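Local coordinates for putative cell adhesion protein (Bacteroides fragilis, PDB 4H40) that probably serves as a fimbrillin-like subunit of a distinct type of pilus, with a putative role in cell adhesion, at residues Val19-Ile27 against Leu43-Glu52; Tyr139-Thr150 against Pro175-Arg183. One frame throughout, in Å; residues are numbered along the deposited sequence.

Contact 1: residues Val19-Ile27 against Leu43-Glu52; sequences VAGGYYPSI and LKDRPIFLLE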
loop_
_atom_site.group_PDB
_atom_site.type_symbol
_atom_site.label_atom_id
_atom_site.label_comp_id
_atom_site.label_asym_id
_atom_site.label_seq_id
_atom_site.Cartn_x
_atom_site.Cartn_y
_atom_site.Cartn_z
ATOM N N VAL B 19 -16.982 1.404 39.953
ATOM C CA VAL B 19 -17.536 2.384 39.023
ATOM C C VAL B 19 -16.668 2.371 37.762
ATOM O O VAL B 19 -15.461 2.607 37.837
ATOM C CB VAL B 19 -17.664 3.777 39.700
ATOM C CG1 VAL B 19 -17.827 4.905 38.684
ATOM C CG2 VAL B 19 -18.828 3.778 40.688
ATOM N N ALA B 20 -17.300 2.043 36.618
ATOM C CA ALA B 20 -16.674 1.954 35.294
ATOM C C ALA B 20 -15.929 3.235 34.907
ATOM O O ALA B 20 -16.433 4.341 35.136
ATOM C CB ALA B 20 -17.729 1.641 34.238
ATOM N N GLY B 21 -14.734 3.058 34.340
ATOM C CA GLY B 21 -13.887 4.161 33.911
ATOM C C GLY B 21 -13.820 4.328 32.412
ATOM O O GLY B 21 -13.135 5.227 31.922
ATOM N N GLY B 22 -14.532 3.462 31.694
ATOM C CA GLY B 22 -14.618 3.463 30.242
ATOM C C GLY B 22 -13.445 2.805 29.554
ATOM O O GLY B 22 -12.704 2.035 30.171
ATOM N N TYR B 23 -13.300 3.067 28.254
ATOM C CA TYR B 23 -12.175 2.521 27.522
ATOM C C TYR B 23 -11.706 3.481 26.428
ATOM O O TYR B 23 -12.457 4.346 25.974
ATOM C CB TYR B 23 -12.478 1.120 26.945
ATOM C CG TYR B 23 -13.340 1.090 25.701
ATOM C CD1 TYR B 23 -14.726 1.134 25.788
ATOM C CD2 TYR B 23 -12.776 0.903 24.449
ATOM C CE1 TYR B 23 -15.530 1.009 24.656
ATOM C CE2 TYR B 23 -13.565 0.800 23.304
ATOM C CZ TYR B 23 -14.946 0.868 23.408
ATOM O OH TYR B 23 -15.725 0.770 22.273
ATOM N N TYR B 24 -10.428 3.339 26.051
ATOM C CA TYR B 24 -9.845 4.066 24.946
ATOM C C TYR B 24 -9.996 3.171 23.737
ATOM O O TYR B 24 -9.454 2.050 23.735
ATOM C CB TYR B 24 -8.378 4.416 25.211
ATOM C CG TYR B 24 -8.169 5.502 26.233
ATOM C CD1 TYR B 24 -8.309 6.844 25.889
ATOM C CD2 TYR B 24 -7.771 5.194 27.533
ATOM C CE1 TYR B 24 -8.076 7.854 26.815
ATOM C CE2 TYR B 24 -7.539 6.197 28.472
ATOM C CZ TYR B 24 -7.703 7.528 28.110
ATOM O OH TYR B 24 -7.477 8.532 29.023
ATOM N N PRO B 25 -10.821 3.568 22.746
ATOM C CA PRO B 25 -11.014 2.698 21.575
ATOM C C PRO B 25 -9.789 2.664 20.667
ATOM O O PRO B 25 -8.938 3.558 20.695
ATOM C CB PRO B 25 -12.204 3.348 20.869
ATOM C CG PRO B 25 -12.084 4.780 21.223
ATOM C CD PRO B 25 -11.585 4.824 22.615
ATOM N N SER B 26 -9.725 1.647 19.841
ATOM C CA SER B 26 -8.671 1.460 18.857
ATOM C C SER B 26 -8.664 2.626 17.831
ATOM O O SER B 26 -9.745 3.052 17.408
ATOM C CB SER B 26 -8.903 0.129 18.158
ATOM O OG SER B 26 -7.894 -0.083 17.194
ATOM N N ILE B 27 -7.466 3.150 17.461
ATOM C CA ILE B 27 -7.306 4.242 16.483
ATOM C C ILE B 27 -6.286 3.859 15.406
ATOM O O ILE B 27 -5.569 2.875 15.546
ATOM C CB ILE B 27 -6.913 5.601 17.138
ATOM C CG1 ILE B 27 -5.595 5.523 17.933
ATOM C CG2 ILE B 27 -8.058 6.235 17.939
ATOM C CD1 ILE B 27 -4.603 6.664 17.573
ATOM N N LEU B 43 -2.305 9.485 25.224
ATOM C CA LEU B 43 -3.749 9.446 25.426
ATOM C C LEU B 43 -4.361 10.748 25.937
ATOM O O LEU B 43 -5.580 10.783 26.146
ATOM C CB LEU B 43 -4.096 8.321 26.422
ATOM C CG LEU B 43 -3.588 6.921 26.140
ATOM C CD1 LEU B 43 -4.060 5.982 27.202
ATOM C CD2 LEU B 43 -3.994 6.447 24.761
ATOM N N LYS B 44 -3.556 11.806 26.147
ATOM C CA LYS B 44 -4.072 13.060 26.716
ATOM C C LYS B 44 -5.310 13.591 25.951
ATOM O O LYS B 44 -6.327 13.849 26.603
ATOM C CB LYS B 44 -2.990 14.162 26.909
ATOM C CG LYS B 44 -2.250 14.649 25.667
ATOM C CD LYS B 44 -1.515 15.965 25.938
ATOM C CE LYS B 44 -1.077 16.659 24.670
ATOM N NZ LYS B 44 -0.508 18.005 24.952
ATOM N N ASP B 45 -5.265 13.654 24.602
ATOM C CA ASP B 45 -6.392 14.156 23.796
ATOM C C ASP B 45 -7.256 13.042 23.199
ATOM O O ASP B 45 -7.977 13.275 22.225
ATOM C CB ASP B 45 -5.878 15.056 22.665
ATOM C CG ASP B 45 -5.030 16.214 23.125
ATOM O OD1 ASP B 45 -5.255 16.706 24.260
ATOM O OD2 ASP B 45 -4.162 16.650 22.346
ATOM N N ARG B 46 -7.177 11.836 23.767
ATOM C CA ARG B 46 -7.955 10.710 23.279
ATOM C C ARG B 46 -9.281 10.638 24.007
ATOM O O ARG B 46 -9.306 10.767 25.239
ATOM C CB ARG B 46 -7.180 9.400 23.431
ATOM C CG ARG B 46 -6.059 9.245 22.404
ATOM C CD ARG B 46 -6.483 8.512 21.147
ATOM N NE ARG B 46 -7.038 7.190 21.422
ATOM C CZ ARG B 46 -6.317 6.078 21.481
ATOM N NH1 ARG B 46 -4.997 6.126 21.324
ATOM N NH2 ARG B 46 -6.901 4.915 21.714
ATOM N N PRO B 47 -10.408 10.479 23.271
ATOM C CA PRO B 47 -11.703 10.375 23.963
ATOM C C PRO B 47 -11.898 8.991 24.557
ATOM O O PRO B 47 -11.396 7.982 24.027
ATOM C CB PRO B 47 -12.734 10.664 22.877
ATOM C CG PRO B 47 -12.023 10.518 21.559
ATOM C CD PRO B 47 -10.551 10.319 21.804
ATOM N N ILE B 48 -12.640 8.960 25.663
ATOM C CA ILE B 48 -12.985 7.734 26.366
ATOM C C ILE B 48 -14.428 7.384 26.029
ATOM O O ILE B 48 -15.317 8.231 26.160
ATOM C CB ILE B 48 -12.750 7.902 27.893
ATOM C CG1 ILE B 48 -11.257 8.074 28.166
ATOM C CG2 ILE B 48 -13.300 6.718 28.691
ATOM C CD1 ILE B 48 -10.948 8.961 29.229
ATOM N N PHE B 49 -14.656 6.138 25.599
ATOM C CA PHE B 49 -15.979 5.616 25.307
ATOM C C PHE B 49 -16.499 4.867 26.510
ATOM O O PHE B 49 -15.709 4.467 27.361
ATOM C CB PHE B 49 -15.932 4.687 24.092
ATOM C CG PHE B 49 -15.784 5.344 22.741
ATOM C CD1 PHE B 49 -15.588 6.717 22.631
ATOM C CD2 PHE B 49 -15.802 4.584 21.574
ATOM C CE1 PHE B 49 -15.393 7.315 21.386
ATOM C CE2 PHE B 49 -15.642 5.192 20.320
ATOM C CZ PHE B 49 -15.439 6.559 20.235
ATOM N N LEU B 50 -17.830 4.674 26.592
ATOM C CA LEU B 50 -18.420 3.890 27.676
ATOM C C LEU B 50 -18.178 2.447 27.371
ATOM O O LEU B 50 -18.206 2.091 26.188
ATOM C CB LEU B 50 -19.930 4.125 27.806
ATOM C CG LEU B 50 -20.474 5.518 28.029
ATOM C CD1 LEU B 50 -21.982 5.477 27.978
ATOM C CD2 LEU B 50 -20.038 6.079 29.364
ATOM N N LEU B 51 -17.985 1.602 28.404
ATOM C CA LEU B 51 -17.828 0.163 28.201
ATOM C C LEU B 51 -19.085 -0.331 27.504
ATOM O O LEU B 51 -20.174 0.137 27.834
ATOM C CB LEU B 51 -17.593 -0.562 29.542
ATOM C CG LEU B 51 -16.366 -0.121 30.350
ATOM C CD1 LEU B 51 -16.343 -0.765 31.729
ATOM C CD2 LEU B 51 -15.073 -0.421 29.603
ATOM N N GLU B 52 -18.952 -1.178 26.494
ATOM C CA GLU B 52 -20.107 -1.633 25.713
ATOM C C GLU B 52 -21.096 -2.453 26.565
ATOM O O GLU B 52 -20.701 -3.278 27.388
ATOM C CB GLU B 52 -19.680 -2.416 24.452
ATOM C CG GLU B 52 -18.840 -1.612 23.453
ATOM C CD GLU B 52 -19.414 -0.294 22.944
ATOM O OE1 GLU B 52 -20.637 -0.247 22.671
ATOM O OE2 GLU B 52 -18.640 0.685 22.804
#

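Contact 2: residues Tyr139-Thr150 against Pro175-Arg183; sequences YLLATDDRYTQT and PPIINQTAR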
loop_
_atom_site.group_PDB
_atom_site.type_symbol
_atom_site.label_atom_id
_atom_site.label_comp_id
_atom_site.label_asym_id
_atom_site.label_seq_id
_atom_site.Cartn_x
_atom_site.Cartn_y
_atom_site.Cartn_z
ATOM N N TYR B 139 -10.545 -9.582 20.880
ATOM C CA TYR B 139 -10.166 -8.310 21.487
ATOM C C TYR B 139 -10.052 -8.492 22.966
ATOM O O TYR B 139 -10.791 -9.292 23.528
ATOM C CB TYR B 139 -11.173 -7.191 21.173
ATOM C CG TYR B 139 -11.365 -6.936 19.706
ATOM C CD1 TYR B 139 -10.342 -6.396 18.932
ATOM C CD2 TYR B 139 -12.570 -7.235 19.078
ATOM C CE1 TYR B 139 -10.515 -6.164 17.569
ATOM C CE2 TYR B 139 -12.765 -6.968 17.718
ATOM C CZ TYR B 139 -11.726 -6.457 16.967
ATOM O OH TYR B 139 -11.901 -6.252 15.630
ATOM N N LEU B 140 -9.101 -7.775 23.592
ATOM C CA LEU B 140 -8.926 -7.772 25.033
ATOM C C LEU B 140 -8.555 -6.394 25.497
ATOM O O LEU B 140 -7.495 -5.863 25.160
ATOM C CB LEU B 140 -7.922 -8.807 25.571
ATOM C CG LEU B 140 -7.731 -8.745 27.095
ATOM C CD1 LEU B 140 -8.727 -9.624 27.845
ATOM C CD2 LEU B 140 -6.304 -9.030 27.476
ATOM N N LEU B 141 -9.467 -5.813 26.264
ATOM C CA LEU B 141 -9.279 -4.535 26.913
ATOM C C LEU B 141 -8.737 -4.831 28.276
ATOM O O LEU B 141 -9.177 -5.791 28.906
ATOM C CB LEU B 141 -10.590 -3.755 27.008
ATOM C CG LEU B 141 -11.234 -3.244 25.728
ATOM C CD1 LEU B 141 -12.532 -2.579 26.053
ATOM C CD2 LEU B 141 -10.362 -2.221 25.038
ATOM N N ALA B 142 -7.755 -4.072 28.719
ATOM C CA ALA B 142 -7.138 -4.319 30.014
ATOM C C ALA B 142 -6.377 -3.098 30.513
ATOM O O ALA B 142 -6.278 -2.074 29.825
ATOM C CB ALA B 142 -6.172 -5.502 29.899
ATOM N N THR B 143 -5.838 -3.232 31.717
ATOM C CA THR B 143 -4.945 -2.301 32.392
ATOM C C THR B 143 -3.649 -2.263 31.571
ATOM O O THR B 143 -3.147 -3.315 31.164
ATOM C CB THR B 143 -4.716 -2.818 33.831
ATOM O OG1 THR B 143 -5.963 -2.875 34.530
ATOM C CG2 THR B 143 -3.729 -1.982 34.602
ATOM N N ASP B 144 -3.127 -1.074 31.293
ATOM C CA ASP B 144 -1.896 -0.944 30.525
ATOM C C ASP B 144 -0.940 -0.034 31.244
ATOM O O ASP B 144 -1.251 1.141 31.454
ATOM C CB ASP B 144 -2.180 -0.420 29.119
ATOM C CG ASP B 144 -1.263 -0.975 28.061
ATOM O OD1 ASP B 144 -0.041 -0.777 28.178
ATOM O OD2 ASP B 144 -1.770 -1.583 27.102
ATOM N N ASP B 145 0.233 -0.566 31.617
ATOM C CA ASP B 145 1.231 0.210 32.343
ATOM C C ASP B 145 2.053 1.107 31.406
ATOM O O ASP B 145 2.842 1.930 31.881
ATOM C CB ASP B 145 2.131 -0.722 33.155
ATOM C CG ASP B 145 1.541 -1.210 34.478
ATOM O OD1 ASP B 145 0.453 -0.720 34.870
ATOM O OD2 ASP B 145 2.185 -2.075 35.134
ATOM N N ARG B 146 1.823 1.000 30.086
ATOM C CA ARG B 146 2.533 1.812 29.099
ATOM C C ARG B 146 2.073 3.268 29.152
ATOM O O ARG B 146 2.846 4.147 28.782
ATOM C CB ARG B 146 2.368 1.243 27.675
ATOM C CG ARG B 146 3.223 0.006 27.422
ATOM C CD ARG B 146 2.882 -0.694 26.109
ATOM N NE ARG B 146 1.638 -1.469 26.193
ATOM C CZ ARG B 146 1.269 -2.420 25.339
ATOM N NH1 ARG B 146 2.056 -2.754 24.323
ATOM N NH2 ARG B 146 0.116 -3.048 25.499
ATOM N N TYR B 147 0.836 3.531 29.606
ATOM C CA TYR B 147 0.287 4.894 29.678
ATOM C C TYR B 147 -0.188 5.182 31.070
ATOM O O TYR B 147 -0.677 4.277 31.743
ATOM C CB TYR B 147 -0.850 5.115 28.663
ATOM C CG TYR B 147 -0.603 4.432 27.336
ATOM C CD1 TYR B 147 0.285 4.968 26.410
ATOM C CD2 TYR B 147 -1.186 3.201 27.046
ATOM C CE1 TYR B 147 0.568 4.310 25.214
ATOM C CE2 TYR B 147 -0.906 2.531 25.856
ATOM C CZ TYR B 147 -0.027 3.091 24.942
ATOM O OH TYR B 147 0.245 2.439 23.761
ATOM N N THR B 148 -0.036 6.431 31.518
ATOM C CA THR B 148 -0.384 6.837 32.883
ATOM C C THR B 148 -1.888 6.748 33.139
ATOM O O THR B 148 -2.310 6.337 34.231
ATOM C CB THR B 148 0.150 8.251 33.193
ATOM O OG1 THR B 148 -0.431 9.201 32.298
ATOM C CG2 THR B 148 1.662 8.338 33.100
ATOM N N GLN B 149 -2.690 7.106 32.124
ATOM C CA GLN B 149 -4.150 7.148 32.196
ATOM C C GLN B 149 -4.770 5.766 32.501
ATOM O O GLN B 149 -5.773 5.688 33.231
ATOM C CB GLN B 149 -4.718 7.711 30.875
ATOM C CG GLN B 149 -4.435 9.203 30.636
ATOM C CD GLN B 149 -3.113 9.517 29.949
ATOM O OE1 GLN B 149 -2.345 8.636 29.519
ATOM N NE2 GLN B 149 -2.838 10.802 29.791
ATOM N N THR B 150 -4.141 4.696 31.960
ATOM C CA THR B 150 -4.575 3.300 32.005
ATOM C C THR B 150 -3.736 2.423 32.962
ATOM O O THR B 150 -4.077 1.253 33.184
ATOM C CB THR B 150 -4.543 2.708 30.580
ATOM O OG1 THR B 150 -3.199 2.678 30.093
ATOM C CG2 THR B 150 -5.408 3.470 29.621
ATOM N N PRO B 175 -9.926 2.839 36.597
ATOM C CA PRO B 175 -9.320 3.661 35.549
ATOM C C PRO B 175 -9.792 3.190 34.154
ATOM O O PRO B 175 -10.296 2.063 34.036
ATOM C CB PRO B 175 -7.812 3.443 35.752
ATOM C CG PRO B 175 -7.673 2.465 36.911
ATOM C CD PRO B 175 -8.981 1.812 37.084
ATOM N N PRO B 176 -9.706 4.010 33.085
ATOM C CA PRO B 176 -10.108 3.494 31.770
ATOM C C PRO B 176 -9.168 2.352 31.328
ATOM O O PRO B 176 -8.043 2.239 31.824
ATOM C CB PRO B 176 -10.018 4.715 30.852
ATOM C CG PRO B 176 -9.093 5.656 31.531
ATOM C CD PRO B 176 -9.164 5.385 32.999
ATOM N N ILE B 177 -9.666 1.460 30.450
ATOM C CA ILE B 177 -8.889 0.333 29.935
ATOM C C ILE B 177 -8.634 0.562 28.426
ATOM O O ILE B 177 -9.218 1.444 27.816
ATOM C CB ILE B 177 -9.527 -1.041 30.298
ATOM C CG1 ILE B 177 -10.991 -1.183 29.790
ATOM C CG2 ILE B 177 -9.408 -1.309 31.813
ATOM C CD1 ILE B 177 -11.746 -2.499 30.238
ATOM N N ILE B 178 -7.706 -0.165 27.853
ATOM C CA ILE B 178 -7.274 0.028 26.471
ATOM C C ILE B 178 -6.952 -1.333 25.886
ATOM O O ILE B 178 -6.712 -2.292 26.637
ATOM C CB ILE B 178 -6.066 1.027 26.467
ATOM C CG1 ILE B 178 -5.654 1.499 25.057
ATOM C CG2 ILE B 178 -4.886 0.554 27.344
ATOM C CD1 ILE B 178 -4.949 2.803 25.021
ATOM N N ASN B 179 -6.986 -1.427 24.555
ATOM C CA ASN B 179 -6.767 -2.647 23.768
ATOM C C ASN B 179 -5.358 -3.192 23.859
ATOM O O ASN B 179 -4.378 -2.454 23.707
ATOM C CB ASN B 179 -7.092 -2.393 22.307
ATOM C CG ASN B 179 -8.553 -2.437 22.036
ATOM O OD1 ASN B 179 -9.172 -3.511 22.046
ATOM N ND2 ASN B 179 -9.131 -1.263 21.871
ATOM N N GLN B 180 -5.284 -4.512 24.018
ATOM C CA GLN B 180 -4.030 -5.249 24.112
ATOM C C GLN B 180 -3.637 -5.840 22.788
ATOM O O GLN B 180 -2.476 -6.209 22.612
ATOM C CB GLN B 180 -4.131 -6.349 25.189
ATOM C CG GLN B 180 -4.382 -5.796 26.600
ATOM C CD GLN B 180 -3.443 -4.672 26.965
ATOM O OE1 GLN B 180 -2.242 -4.867 27.159
ATOM N NE2 GLN B 180 -3.952 -3.457 26.976
ATOM N N THR B 181 -4.578 -5.872 21.843
ATOM C CA THR B 181 -4.346 -6.433 20.520
ATOM C C THR B 181 -4.478 -5.379 19.423
ATOM O O THR B 181 -5.001 -4.283 19.644
ATOM C CB THR B 181 -5.320 -7.609 20.213
ATOM O OG1 THR B 181 -6.591 -7.097 19.910
ATOM C CG2 THR B 181 -5.462 -8.568 21.320
ATOM N N ALA B 182 -4.047 -5.748 18.217
ATOM C CA ALA B 182 -4.237 -4.929 17.048
ATOM C C ALA B 182 -5.610 -5.269 16.490
ATOM O O ALA B 182 -6.219 -6.271 16.893
ATOM C CB ALA B 182 -3.143 -5.229 16.028
ATOM N N ARG B 183 -6.104 -4.454 15.572
ATOM C CA ARG B 183 -7.378 -4.661 14.916
ATOM C C ARG B 183 -7.208 -4.471 13.429
ATOM O O ARG B 183 -6.537 -3.538 12.999
ATOM C CB ARG B 183 -8.417 -3.687 15.472
ATOM C CG ARG B 183 -9.780 -3.833 14.817
ATOM C CD ARG B 183 -10.786 -2.894 15.412
ATOM N NE ARG B 183 -11.790 -2.528 14.429
ATOM C CZ ARG B 183 -13.092 -2.715 14.591
ATOM N NH1 ARG B 183 -13.557 -3.257 15.714
ATOM N NH2 ARG B 183 -13.944 -2.348 13.640
HETATM O O HOH W 1 -7.609 -5.665 22.006
HETATM O O HOH W 2 -2.363 -0.734 24.394
HETATM O O HOH W 3 -0.291 -5.695 24.198
HETATM O O HOH W 4 -6.748 0.953 33.698
#

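Contact 1: residues Val19-Ile27 against Leu43-Glu52
Tyr24 offers a clear case of a ring filled on both faces: Leu43 CD1 lies over one, 3.9 Å from the ring centroid, and Ile48 CG1 over the opposite one, at 3.8 Å, each displaced toward the rim. At the edge, near the ring plane, sits Arg46 O. With its CG anti to the carbonyl carbon (chi1 -73°), Tyr24 extends its ring into this slot. Phe49 is met differently, for Pro25 CG stands over the centre of its ring, 3.7 Å from the centroid, while Tyr23 OH approaches its edge. The Tyr23 ring has Phe49 CB over one face, with Leu50 O and Glu52 OE2 at its edge, near the ring plane. Its hydroxyl donates a hydrogen bond to Glu52 (OH to OE2 3.0 Å) on the anti side, and the ring and carboxylate planes stand 81° apart. The Arg46 chain bends twice, laying one guanidinium face against Ile27 CG1; NH2 makes a weak hydrogen bond to Pro25 O. Farther along, Leu51 CD1 packs against Ala20 CB. The backbones meet through two reciprocal bonds, Tyr23 N to Phe49 O and Phe49 N to Tyr23 O, both 2.9 Å. This is a single antiparallel bridge of the hydrogen-bonded type, by which the irregular run Leu43-Glu52 borders the short strand 23-24 within the fimbrillin-like beta fold.

Contact 2: residues Tyr139-Thr150 against Pro175-Arg183
Leu141 and Ala142 pair with Asn179 and Ile178 as a short antiparallel beta pair, and the chain then leaves the strand through an Asx turn at Asp144. Backbone bonds set the register: Ala142 N to Ile178 O is 2.9 Å and Ile178 N to Ala142 O 3.1 Å, while Gln180 N continues the pairing to Leu140 O at 2.8 Å. Leu141 faces Asn179 as the non-hydrogen-bonded pair.

The polar side chains centre on the Asp144 carboxylate. Arg146 grips it side-on, NE to OD1 at 2.7 Å in the guanidinium plane and NH2 to OD2, both on syn lone pairs, which makes a salt bridge. OD1 also takes Arg146 N on its anti lone pair, closing the Asx turn. Gln180, its chain bent at chi2 (-49°), swings NE2 back to Asp144 OD2 (2.9 Å), 28° out of the carboxylate plane, and to Ile178 O, two residues back along the chain. Arg146 and the Gln180 amide N-H would be expected to favour the ionised form of Asp144. The Ile178 carbonyl thus holds two donors, Ala142 N and Gln180 NE2, arriving from opposite faces of its plane.

Waters bridge the two segments. One donates to both Asp144 OD2 and Asn179 O; another accepts from Leu140 N and Thr181 N while donating to Asn179 OD1; a third joins Thr150 O to Pro176 O.

Side-chain packing flanks the pair. Leu141 CB rests against Ile177 CD1, and the methyl Leu141 CD2 lies against a polar group, the Asn179 amide. Near the turn, Tyr147 CE2 approaches Ile178 CD1, and the branch methyl Ile178 CG2 fits beside Thr150 CG2, 3.7 Å away.

How the contacts relate
The two contacts adjoin, their centres about 9 Å apart, and strands 23-24 and 177-190 are neighbours in the same sheet. Strand 177-190 joins them: near its start, Ile177 faces strand 23-24 of contact 1, which runs parallel to it, through two probable hydrogen bonds, Tyr24 N to Ile177 O (2.9 Å) and Gly22 O to Ile177 N (3.1 Å). On its other side the same strand pairs antiparallel with 141-142 of contact 2. Along the chain the contacts come in series, contact 1 closing before contact 2 opens. Segments far apart in the fimbrillin-like sequence thus lie side by side, with 177-190 between 23-24 and 141-142.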